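Local coordinates for protein ethylbenzene dehydrogenase alpha-subunit (Aromatoleum aromaticum, PDB 2IVF) that belongs to the molybdopterin oxidoreductase family and holds MGD, MD1, a molybdenum atom and an iron/sulfur cluster, at residues S302-W307 with E458-L463; G309-M314 with M465-N470; R406-D411 with L828-D833. One frame throughout, in Å; residues are numbered along the deposited sequence.

Contact 1: residues S302-W307 with E458-L463. With MGD (2-amino-5,6-dimercapto-7-methyl-3,7,8a,9-tetrahydro-8-oxa-1,3,9,10-tetraaza-anthracen-4-one guanosine dinucleotide), chain M.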
# COMPACT_ATOMS: atom_id res chain seq x y z
N SER A 302 -14.81 9.26 -19.22
CA SER A 302 -15.43 10.44 -19.77
C SER A 302 -14.73 11.76 -19.47
O SER A 302 -15.32 12.82 -19.75
CB SER A 302 -16.87 10.56 -19.28
OG SER A 302 -16.92 10.80 -17.89
N ASP A 303 -13.53 11.71 -18.88
CA ASP A 303 -12.84 12.92 -18.45
C ASP A 303 -12.68 14.01 -19.50
O ASP A 303 -12.68 15.20 -19.16
CB ASP A 303 -11.46 12.59 -17.90
CG ASP A 303 -11.50 11.72 -16.67
OD1 ASP A 303 -12.18 10.65 -16.70
OD2 ASP A 303 -10.79 12.05 -15.71
N ALA A 304 -12.50 13.63 -20.76
CA ALA A 304 -12.39 14.63 -21.84
C ALA A 304 -13.56 15.58 -21.82
O ALA A 304 -13.40 16.78 -22.00
CB ALA A 304 -12.30 13.98 -23.19
N ALA A 305 -14.77 15.03 -21.68
CA ALA A 305 -15.96 15.86 -21.71
C ALA A 305 -15.91 16.87 -20.55
O ALA A 305 -16.36 18.01 -20.66
CB ALA A 305 -17.23 15.00 -21.67
N PHE A 306 -15.43 16.42 -19.40
CA PHE A 306 -15.34 17.32 -18.24
C PHE A 306 -14.40 18.47 -18.59
O PHE A 306 -14.75 19.64 -18.46
CB PHE A 306 -14.93 16.57 -16.98
CG PHE A 306 -14.52 17.49 -15.83
CD1 PHE A 306 -15.47 18.13 -15.05
CD2 PHE A 306 -13.20 17.73 -15.58
CE1 PHE A 306 -15.08 19.00 -14.03
CE2 PHE A 306 -12.82 18.59 -14.59
CZ PHE A 306 -13.76 19.22 -13.81
N TRP A 307 -13.23 18.13 -19.08
CA TRP A 307 -12.21 19.13 -19.31
C TRP A 307 -12.54 20.01 -20.51
O TRP A 307 -12.26 21.21 -20.48
CB TRP A 307 -10.83 18.51 -19.48
CG TRP A 307 -10.29 18.00 -18.26
CD1 TRP A 307 -10.16 16.71 -17.92
CD2 TRP A 307 -9.79 18.76 -17.17
NE1 TRP A 307 -9.62 16.60 -16.68
CE2 TRP A 307 -9.36 17.85 -16.19
CE3 TRP A 307 -9.64 20.14 -16.92
CZ2 TRP A 307 -8.81 18.26 -14.98
CZ3 TRP A 307 -9.09 20.53 -15.71
CH2 TRP A 307 -8.67 19.60 -14.78
N GLU A 458 -6.24 13.33 -21.54
CA GLU A 458 -5.09 14.17 -21.23
C GLU A 458 -5.03 15.41 -22.13
O GLU A 458 -4.80 16.48 -21.64
CB GLU A 458 -3.77 13.38 -21.39
CG GLU A 458 -3.56 12.34 -20.31
CD GLU A 458 -2.56 11.26 -20.72
OE1 GLU A 458 -1.66 11.61 -21.49
OE2 GLU A 458 -2.69 10.09 -20.26
N ARG A 459 -5.19 15.26 -23.44
CA ARG A 459 -5.17 16.45 -24.29
C ARG A 459 -6.19 17.50 -23.83
O ARG A 459 -5.95 18.71 -23.86
CB ARG A 459 -5.42 16.04 -25.73
CG ARG A 459 -4.29 15.27 -26.30
CD ARG A 459 -4.66 14.71 -27.67
NE ARG A 459 -4.92 15.78 -28.65
CZ ARG A 459 -5.63 15.63 -29.75
NH1 ARG A 459 -6.17 14.47 -30.05
NH2 ARG A 459 -5.77 16.65 -30.56
N SER A 460 -7.34 17.02 -23.36
CA SER A 460 -8.41 17.91 -22.98
C SER A 460 -8.04 18.63 -21.70
O SER A 460 -8.27 19.82 -21.56
CB SER A 460 -9.72 17.13 -22.83
OG SER A 460 -10.07 16.50 -24.01
N LEU A 461 -7.43 17.92 -20.75
CA LEU A 461 -6.92 18.56 -19.52
C LEU A 461 -5.85 19.58 -19.88
O LEU A 461 -5.88 20.71 -19.41
CB LEU A 461 -6.36 17.51 -18.54
CG LEU A 461 -5.78 17.96 -17.19
CD1 LEU A 461 -5.83 16.79 -16.14
CD2 LEU A 461 -4.33 18.47 -17.34
N PHE A 462 -4.90 19.22 -20.74
CA PHE A 462 -3.91 20.22 -21.14
C PHE A 462 -4.46 21.43 -21.86
O PHE A 462 -3.90 22.53 -21.73
CB PHE A 462 -2.78 19.55 -21.93
CG PHE A 462 -2.01 18.59 -21.10
CD1 PHE A 462 -1.53 19.01 -19.89
CD2 PHE A 462 -1.77 17.29 -21.50
CE1 PHE A 462 -0.80 18.13 -19.04
CE2 PHE A 462 -1.04 16.42 -20.65
CZ PHE A 462 -0.60 16.85 -19.43
N LEU A 463 -5.57 21.28 -22.57
CA LEU A 463 -6.22 22.41 -23.22
C LEU A 463 -6.74 23.38 -22.18
O LEU A 463 -6.56 24.57 -22.30
CB LEU A 463 -7.35 21.93 -24.16
CG LEU A 463 -8.18 23.05 -24.79
CD1 LEU A 463 -7.27 24.00 -25.63
CD2 LEU A 463 -9.33 22.46 -25.63
PB MGD M . -3.92 4.20 -10.17
O1B MGD M . -3.65 3.43 -8.93
O2B MGD M . -4.20 3.37 -11.38
O3B MGD M . -2.82 5.25 -10.59
O3A MGD M . -0.76 4.90 -9.14
PA MGD M . -1.71 6.05 -9.72
O1A MGD M . -2.27 6.73 -8.54
O2A MGD M . -1.00 6.84 -10.70
O5' MGD M . -5.18 5.17 -9.94
C5' MGD M . -6.41 4.62 -9.43
C4' MGD M . -7.54 5.64 -9.59
O4' MGD M . -7.85 5.80 -10.97
C3' MGD M . -8.74 4.90 -9.04
O3' MGD M . -8.85 5.26 -7.67
C2' MGD M . -9.89 5.46 -9.89
O2' MGD M . -10.77 6.24 -9.06
C1' MGD M . -9.18 6.33 -10.94
N9 MGD M . -9.83 6.11 -12.26
C8 MGD M . -10.03 4.96 -12.91
N7 MGD M . -10.61 5.18 -14.10
C5 MGD M . -10.75 6.53 -14.20
C6 MGD M . -11.27 7.41 -15.14
O6 MGD M . -11.80 7.08 -16.20
N1 MGD M . -11.21 8.77 -14.84
C2 MGD M . -10.68 9.31 -13.66
N2 MGD M . -10.68 10.68 -13.46
N3 MGD M . -10.16 8.45 -12.79
C4 MGD M . -10.21 7.10 -13.03
C10 MGD M . -0.08 4.04 -9.97
C11 MGD M . 1.36 3.97 -9.52
O11 MGD M . 1.36 3.56 -8.21
C12 MGD M . 2.27 3.11 -10.40
S12 MGD M . 2.04 2.99 -12.14
C13 MGD M . 3.30 2.40 -9.82
S13 MGD M . 4.34 1.45 -10.82
C14 MGD M . 3.50 2.44 -8.35
N15 MGD M . 2.90 1.18 -7.81
C16 MGD M . 2.38 1.13 -6.50
C17 MGD M . 1.95 -0.04 -5.92
O17 MGD M . 1.98 -1.13 -6.53
N18 MGD M . 1.44 0.03 -4.60
C19 MGD M . 1.38 1.19 -3.89
N19 MGD M . 0.88 1.14 -2.64
N20 MGD M . 1.78 2.31 -4.51
C21 MGD M . 2.29 2.29 -5.75
N22 MGD M . 2.70 3.47 -6.36
C23 MGD M . 2.72 3.65 -7.78
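Trp307 and Leu461 meet in a buried, near-parallel helix-helix contact at the N-terminal end of helix 303-316, where it runs beside helix 454-467 within the molybdopterin oxidoreductase region. The short axes pass 8.0 Å apart at 14°. Leu461 lies along the indole, pointing the same way, and its CB sits over one face in a CH-pi contact, 3.7 Å from the centroid of the five-membered ring of Trp307. Leu461 CG is anti to the backbone N (chi1 -180°), which lays CG over the rim of the six-membered ring and puts CD1 just beyond its CE2-CZ2 side, 3.5 Å from Trp307 CZ2. Phe306 CE2 lies over the centre of the opposite indole face, so the ring is sandwiched. One turn back, Ala304 CB packs 3.5 Å from Ser460 OG, whose hydroxyl is hydrogen-bonded to Leu456 O. On the same first turn Asp303 grips the guanine of MGD with both carboxylate oxygens: OD1 takes MGD N1 at 2.8 Å, nearly straight at 176°, and OD2 takes MGD N2 at 2.6 Å, more bent. Behind this cofactor-binding helix start, strand 277-281 touches Asp303, Phe306 and Trp307 through Ile281, and helix 414-421 packs on Ala305 and Phe306.

Contact 2: residues G309-M314 with M465-N470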
# COMPACT_ATOMS: atom_id res chain seq x y z
N GLY A 309 -15.64 20.80 -21.19
CA GLY A 309 -16.65 21.66 -20.56
C GLY A 309 -16.00 22.84 -19.85
O GLY A 309 -16.44 24.00 -19.99
N LEU A 310 -14.92 22.56 -19.12
CA LEU A 310 -14.16 23.60 -18.45
C LEU A 310 -13.58 24.59 -19.47
O LEU A 310 -13.56 25.79 -19.24
CB LEU A 310 -13.03 23.01 -17.60
CG LEU A 310 -13.32 22.81 -16.10
CD1 LEU A 310 -14.63 22.05 -15.81
CD2 LEU A 310 -12.12 22.20 -15.38
N SER A 311 -13.05 24.07 -20.57
CA SER A 311 -12.48 24.93 -21.59
C SER A 311 -13.55 25.78 -22.22
O SER A 311 -13.31 26.95 -22.52
CB SER A 311 -11.80 24.10 -22.65
OG SER A 311 -10.79 23.30 -22.07
N GLN A 312 -14.73 25.19 -22.47
CA GLN A 312 -15.82 25.92 -23.04
C GLN A 312 -16.24 27.06 -22.13
O GLN A 312 -16.52 28.15 -22.60
CB GLN A 312 -17.01 25.00 -23.32
CG GLN A 312 -18.07 25.61 -24.23
CD GLN A 312 -19.07 26.54 -23.55
OE1 GLN A 312 -19.75 27.32 -24.24
NE2 GLN A 312 -19.16 26.50 -22.22
N VAL A 313 -16.23 26.80 -20.84
CA VAL A 313 -16.55 27.84 -19.86
C VAL A 313 -15.59 29.03 -19.95
O VAL A 313 -16.02 30.18 -20.06
CB VAL A 313 -16.61 27.27 -18.45
CG1 VAL A 313 -16.64 28.41 -17.37
CG2 VAL A 313 -17.79 26.37 -18.32
N MET A 314 -14.29 28.74 -19.93
CA MET A 314 -13.28 29.76 -19.97
C MET A 314 -13.32 30.52 -21.27
O MET A 314 -13.05 31.71 -21.28
CB MET A 314 -11.89 29.17 -19.79
CG MET A 314 -11.66 28.51 -18.46
SD MET A 314 -9.92 28.08 -18.21
CE MET A 314 -9.89 26.43 -18.85
N MET A 465 -5.51 23.67 -19.11
CA MET A 465 -4.30 24.25 -18.54
C MET A 465 -3.74 25.33 -19.45
O MET A 465 -3.30 26.35 -18.99
CB MET A 465 -3.25 23.19 -18.24
CG MET A 465 -3.74 22.13 -17.30
SD MET A 465 -4.30 22.89 -15.70
CE MET A 465 -5.60 21.74 -15.23
N ALA A 466 -3.74 25.11 -20.75
CA ALA A 466 -3.32 26.14 -21.70
C ALA A 466 -4.14 27.43 -21.62
O ALA A 466 -3.62 28.57 -21.63
CB ALA A 466 -3.41 25.58 -23.14
N LEU A 467 -5.46 27.23 -21.64
CA LEU A 467 -6.40 28.33 -21.68
C LEU A 467 -6.27 29.14 -20.41
O LEU A 467 -6.52 30.30 -20.43
CB LEU A 467 -7.83 27.82 -21.85
CG LEU A 467 -8.16 27.30 -23.24
CD1 LEU A 467 -9.48 26.48 -23.17
CD2 LEU A 467 -8.20 28.45 -24.29
N SER A 468 -5.84 28.50 -19.31
CA SER A 468 -5.70 29.19 -18.03
C SER A 468 -4.25 29.61 -17.74
O SER A 468 -3.96 30.17 -16.69
CB SER A 468 -6.23 28.31 -16.92
OG SER A 468 -5.61 27.02 -16.89
N GLY A 469 -3.34 29.37 -18.68
CA GLY A 469 -1.93 29.70 -18.49
C GLY A 469 -1.28 28.91 -17.37
O GLY A 469 -0.34 29.41 -16.74
N ASN A 470 -1.71 27.68 -17.17
CA ASN A 470 -1.25 26.90 -16.01
C ASN A 470 -0.16 25.88 -16.36
O ASN A 470 -0.26 24.68 -16.08
CB ASN A 470 -2.46 26.23 -15.30
CG ASN A 470 -3.04 27.11 -14.23
OD1 ASN A 470 -4.26 27.39 -14.21
ND2 ASN A 470 -2.18 27.54 -13.33
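Leu467 and Met314 have the most surface buried here, and Ser311 and Ser468 complete the contact. Leu467 projects from the last turn of helix 454-467 toward helix 303-316. Its CD1 branch reaches the neighbouring helix at Ser311, 3.4 Å from Ser311 CB, a tight fit for two carbons. The same methyl is 3.6 Å from Ser311 OG, but that hydroxyl is already engaged one turn back, hydrogen-bonded to Trp307 O. Met314, one turn further along, crosses the Leu467 side chain at a slant and touches it with its tip. Its chain runs out extended as far as SD and then bends at chi3 (-91°), which sets the terminal methyl CE 3.9 Å from Leu467 CB while SD lies 3.9 Å from Ser468 CB. The methionine therefore lies against both residues at the end of the helix. That end is a Schellman motif: Gly469 takes positive phi, its N bonds to Ala466 O, and Asn470 N bonds to Met465 O at 2.8 Å. Ser468 OG turns back into its own helix, hydrogen-bonded to Ala464 O, leaving CB to meet the sulfur. Helix 425-437 borders the same apolar patch, with Ala436 against Met314 and Val435 against both Leu310 and Ser468. Leu331, from a loop, packs on Leu467.

Contact 3: residues R406-D411 with L828-D833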
# COMPACT_ATOMS: atom_id res chain seq x y z
N ARG A 406 -13.66 26.79 -30.93
CA ARG A 406 -14.89 27.46 -30.52
C ARG A 406 -16.10 26.72 -31.08
O ARG A 406 -17.05 26.49 -30.36
CB ARG A 406 -14.97 28.91 -31.02
CG ARG A 406 -14.02 29.85 -30.33
CD ARG A 406 -14.09 31.18 -30.98
NE ARG A 406 -15.13 31.99 -30.37
CZ ARG A 406 -15.73 33.02 -30.97
NH1 ARG A 406 -15.46 33.37 -32.23
NH2 ARG A 406 -16.63 33.70 -30.28
N GLU A 407 -16.06 26.36 -32.35
CA GLU A 407 -17.14 25.58 -32.96
C GLU A 407 -17.31 24.23 -32.24
O GLU A 407 -18.40 23.83 -31.87
CB GLU A 407 -16.87 25.40 -34.47
CG GLU A 407 -17.79 24.44 -35.22
CD GLU A 407 -17.41 24.26 -36.73
OE1 GLU A 407 -16.89 23.17 -37.11
OE2 GLU A 407 -17.64 25.20 -37.53
N HIS A 408 -16.20 23.53 -32.07
CA HIS A 408 -16.18 22.18 -31.57
C HIS A 408 -16.73 22.14 -30.13
O HIS A 408 -17.48 21.23 -29.77
CB HIS A 408 -14.73 21.72 -31.63
CG HIS A 408 -14.47 20.40 -30.97
ND1 HIS A 408 -15.02 19.23 -31.42
CD2 HIS A 408 -13.66 20.07 -29.94
CE1 HIS A 408 -14.59 18.23 -30.67
NE2 HIS A 408 -13.75 18.71 -29.77
N LEU A 409 -16.38 23.15 -29.35
CA LEU A 409 -16.79 23.21 -27.95
C LEU A 409 -18.27 23.56 -27.83
O LEU A 409 -18.81 23.51 -26.71
CB LEU A 409 -15.94 24.22 -27.17
CG LEU A 409 -14.51 23.77 -26.88
CD1 LEU A 409 -13.71 24.90 -26.26
CD2 LEU A 409 -14.46 22.51 -25.97
N LYS A 410 -18.95 23.87 -28.93
CA LYS A 410 -20.42 23.98 -28.87
C LYS A 410 -21.11 22.67 -28.43
O LYS A 410 -22.25 22.69 -27.96
CB LYS A 410 -20.98 24.50 -30.19
CG LYS A 410 -20.58 25.95 -30.40
CD LYS A 410 -21.18 26.57 -31.64
CE LYS A 410 -20.74 28.03 -31.76
NZ LYS A 410 -21.19 28.61 -33.06
N ASP A 411 -20.42 21.56 -28.59
CA ASP A 411 -20.92 20.26 -28.18
C ASP A 411 -20.54 19.97 -26.72
O ASP A 411 -20.91 18.92 -26.20
CB ASP A 411 -20.39 19.17 -29.15
CG ASP A 411 -21.01 19.30 -30.56
OD1 ASP A 411 -22.13 19.86 -30.69
OD2 ASP A 411 -20.37 18.87 -31.55
N LEU A 828 -8.90 17.50 -32.92
CA LEU A 828 -8.96 18.26 -31.68
C LEU A 828 -9.23 17.34 -30.50
O LEU A 828 -9.79 16.25 -30.68
CB LEU A 828 -10.06 19.33 -31.74
CG LEU A 828 -9.82 20.61 -32.55
CD1 LEU A 828 -11.10 21.44 -32.64
CD2 LEU A 828 -8.64 21.46 -31.95
N PRO A 829 -8.88 17.79 -29.29
CA PRO A 829 -9.29 16.98 -28.13
C PRO A 829 -10.82 16.86 -28.17
O PRO A 829 -11.51 17.77 -28.59
CB PRO A 829 -8.82 17.79 -26.92
CG PRO A 829 -7.84 18.80 -27.48
CD PRO A 829 -8.22 19.05 -28.88
N THR A 830 -11.31 15.70 -27.78
CA THR A 830 -12.70 15.36 -27.98
C THR A 830 -13.00 14.22 -27.05
O THR A 830 -12.09 13.52 -26.60
CB THR A 830 -12.97 14.95 -29.41
OG1 THR A 830 -14.39 14.96 -29.61
CG2 THR A 830 -12.39 13.55 -29.68
N HIS A 831 -14.29 14.06 -26.74
CA HIS A 831 -14.73 12.97 -25.88
C HIS A 831 -15.18 11.77 -26.75
O HIS A 831 -15.98 11.92 -27.71
CB HIS A 831 -15.92 13.38 -25.02
CG HIS A 831 -16.53 12.21 -24.32
ND1 HIS A 831 -15.79 11.38 -23.51
CD2 HIS A 831 -17.77 11.68 -24.37
CE1 HIS A 831 -16.57 10.40 -23.07
NE2 HIS A 831 -17.77 10.57 -23.57
N LYS A 832 -14.60 10.61 -26.46
CA LYS A 832 -15.07 9.34 -26.99
C LYS A 832 -15.27 8.42 -25.83
O LYS A 832 -14.39 8.31 -24.99
CB LYS A 832 -14.07 8.69 -27.93
CG LYS A 832 -13.95 9.40 -29.31
CD LYS A 832 -12.94 8.66 -30.24
CE LYS A 832 -12.81 9.23 -31.65
NZ LYS A 832 -11.88 8.36 -32.42
N ASP A 833 -16.42 7.76 -25.78
CA ASP A 833 -16.63 6.78 -24.74
C ASP A 833 -15.72 5.56 -24.93
O ASP A 833 -15.25 5.25 -26.04
CB ASP A 833 -18.11 6.46 -24.52
CG ASP A 833 -18.82 7.56 -23.64
OD1 ASP A 833 -19.81 8.12 -24.10
OD2 ASP A 833 -18.37 7.89 -22.50
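The imidazole of His408 has Leu828 CB over one face, while Pro829 O and Thr830 OG1 lie at its edge, near the ring plane. This is a helix-to-loop contact: His408 stands in the C-terminal part of helix 401-408, in the molybdopterin oxidoreductase region, and its partners belong to the irregular segment 828-833, between helix 819-824 and strand 843-846. The one hydrogen bond between the two segments runs from His408 NE2 to Pro829 O, 2.7 Å long but bent, with 139° at the hydrogen. The donor lies in the carbonyl plane, whereas the oxygen is tilted 24° out of the imidazole plane. His408 reaches across because CG is anti to the backbone N (chi1 172°), and the bond helps to hold the ring's rotation. It also gives a partner to the carbonyl oxygen of Pro829, a buried residue of the loop. Leu828 and His408 run alongside each other, pointing opposite ways, and the CD1 branch of the leucine lies 3.8 Å from His408 CB. On its helix side Leu828 also touches Val401 and Leu405, so the leucine bears on successive turns of helix 401-408. Thr830 crosses the imidazole at about a right angle. Tyr412, whose ring meets that of His408 with the planes inclined at about 55°, is hydrogen-bonded through its OH to both Thr830 OG1 and His831 N; a single phenol thus ties the segment just after 406-411 to two consecutive residues of the loop. Next to that link, Thr830 OG1 comes within 3.4 Å of His408 CE1.

Overall arrangement
From the N terminus, helix 303-316 supplies the first halves of contacts 1 and 2, and segment 406-411 follows. Helix 454-467 and the turn after it then return to close two loops of 150 residues, pairing in the same chain order: 458-463 with 302-307, 465-470 with 309-314. These two contacts therefore cross rather than nest, and their centres lie 10 Å apart along one helix pair. Contact 3 closes a loop of 416 residues and crosses both, bringing the late segment 828-833 onto the far earlier segment 406-411. His831 packs on Ser302 and Thr830 on Ala304 of contact 1, while Leu409 touches Gln312 of contact 2, so all three form one continuous cluster.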